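Side-chain contact in translation initiation factor eIF2B, subunit delta (Archaeoglobus fulgidus, PDB 1T5O), which probably interconverts 5-methylthioribose 1-phosphate and 5-methylthioribulose 1-phosphate, an isomerisation belonging to methionine biosynthesis: residues S86-P89 with N93-V96. Residues are numbered along the deposited sequence; the frame is centred on the assembly and turned at random.
Sequences STRP and NLFV
Leu94 reaches off its helix with one methyl, CD2, and sets it against both Thr87 and Arg88 of the loop. CD2 lies 3.2 Å from Thr87 OG1, a snug fit of methyl on hydroxyl, and 3.7 Å from Arg88 CG, the first methylene beyond CB. No hydrogen bond joins the two segments; the contact is van der Waals, and Leu94, itself buried, gives about half of the buried surface. Its CG stands anti to the backbone N (chi1 164°), which carries the branch out from the helix to the loop.

The Thr87 hydroxyl has its polar partner three residues back in the chain: OG1 hydrogen-bonds to Leu84 O, near the end of helix 70-85, which holds the oxygen where CD2 meets it. Arg88 runs across Leu94 at roughly a right angle, touching it with aliphatic chain alone. Farther out, the bend at chi3 (66°) turns the guanidinium group away from the leucine. Arg88 is a predicted substrate-binding residue, its side chain about 7 Å from that of Arg45, also predicted to bind substrate, and about 9 Å from that of Asp234, the predicted proton donor; the leucine packs against its CG methylene.

Overall, the contact lies where the loop after helix 70-85 folds against the start of helix 92-105. Helix 32-40 packs on the loop through Ala36 and Ile39, while Asn93 and Val96 lean on helix 47-61.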
loop_
_atom_site.group_PDB
_atom_site.type_symbol
_atom_site.label_atom_id
_atom_site.label_comp_id
_atom_site.label_asym_id
_atom_site.label_seq_id
_atom_site.Cartn_x
_atom_site.Cartn_y
_atom_site.Cartn_z
ATOM N N SER A 86 6.961 9.520 30.524
ATOM C CA SER A 86 5.964 8.464 30.624
ATOM C C SER A 86 5.018 8.443 29.413
ATOM O O SER A 86 4.310 7.458 29.193
ATOM C CB SER A 86 5.160 8.598 31.926
ATOM O OG SER A 86 4.244 9.684 31.893
ATOM N N THR A 87 5.007 9.512 28.620
ATOM C CA THR A 87 4.134 9.529 27.451
ATOM C C THR A 87 4.494 8.299 26.627
ATOM O O THR A 87 3.664 7.736 25.911
ATOM C CB THR A 87 4.343 10.793 26.605
ATOM O OG1 THR A 87 5.675 10.798 26.083
ATOM C CG2 THR A 87 4.125 12.048 27.460
ATOM N N ARG A 88 5.752 7.895 26.739
ATOM C CA ARG A 88 6.266 6.706 26.070
ATOM C C ARG A 88 7.675 6.472 26.611
ATOM O O ARG A 88 8.651 7.061 26.136
ATOM C CB ARG A 88 6.255 6.871 24.547
ATOM C CG ARG A 88 7.151 7.934 23.970
ATOM C CD ARG A 88 7.007 7.951 22.452
ATOM N NE ARG A 88 5.674 8.375 22.029
ATOM C CZ ARG A 88 5.250 8.371 20.768
ATOM N NH1 ARG A 88 6.050 7.956 19.792
ATOM N NH2 ARG A 88 4.031 8.804 20.475
ATOM N N PRO A 89 7.785 5.605 27.635
ATOM C CA PRO A 89 9.009 5.210 28.348
ATOM C C PRO A 89 10.113 4.695 27.446
ATOM O O PRO A 89 11.293 4.797 27.774
ATOM C CB PRO A 89 8.517 4.124 29.314
ATOM C CG PRO A 89 7.056 4.440 29.490
ATOM C CD PRO A 89 6.647 4.788 28.088
ATOM N N ASN A 93 14.953 9.099 22.375
ATOM C CA ASN A 93 15.194 10.508 22.069
ATOM C C ASN A 93 14.420 11.450 22.962
ATOM O O ASN A 93 14.927 12.485 23.393
ATOM C CB ASN A 93 14.873 10.748 20.603
ATOM C CG ASN A 93 15.810 9.988 19.707
ATOM O OD1 ASN A 93 16.963 10.367 19.555
ATOM N ND2 ASN A 93 15.332 8.878 19.141
ATOM N N LEU A 94 13.180 11.092 23.232
ATOM C CA LEU A 94 12.358 11.889 24.117
ATOM C C LEU A 94 13.040 11.856 25.489
ATOM O O LEU A 94 13.096 12.870 26.194
ATOM C CB LEU A 94 10.966 11.274 24.200
ATOM C CG LEU A 94 10.056 11.718 25.334
ATOM C CD1 LEU A 94 9.976 13.240 25.392
ATOM C CD2 LEU A 94 8.684 11.108 25.096
ATOM N N PHE A 95 13.560 10.684 25.857
ATOM C CA PHE A 95 14.253 10.509 27.129
ATOM C C PHE A 95 15.513 11.365 27.169
ATOM O O PHE A 95 15.796 12.021 28.171
ATOM C CB PHE A 95 14.655 9.039 27.337
ATOM C CG PHE A 95 15.510 8.808 28.558
ATOM C CD1 PHE A 95 14.931 8.565 29.792
ATOM C CD2 PHE A 95 16.902 8.873 28.473
ATOM C CE1 PHE A 95 15.729 8.386 30.943
ATOM C CE2 PHE A 95 17.707 8.703 29.596
ATOM C CZ PHE A 95 17.125 8.458 30.837
ATOM N N VAL A 96 16.277 11.350 26.086
ATOM C CA VAL A 96 17.510 12.118 26.033
ATOM C C VAL A 96 17.233 13.614 26.191
ATOM O O VAL A 96 17.920 14.305 26.955
ATOM C CB VAL A 96 18.266 11.833 24.711
ATOM C CG1 VAL A 96 19.283 12.940 24.403
ATOM C CG2 VAL A 96 18.974 10.499 24.829
#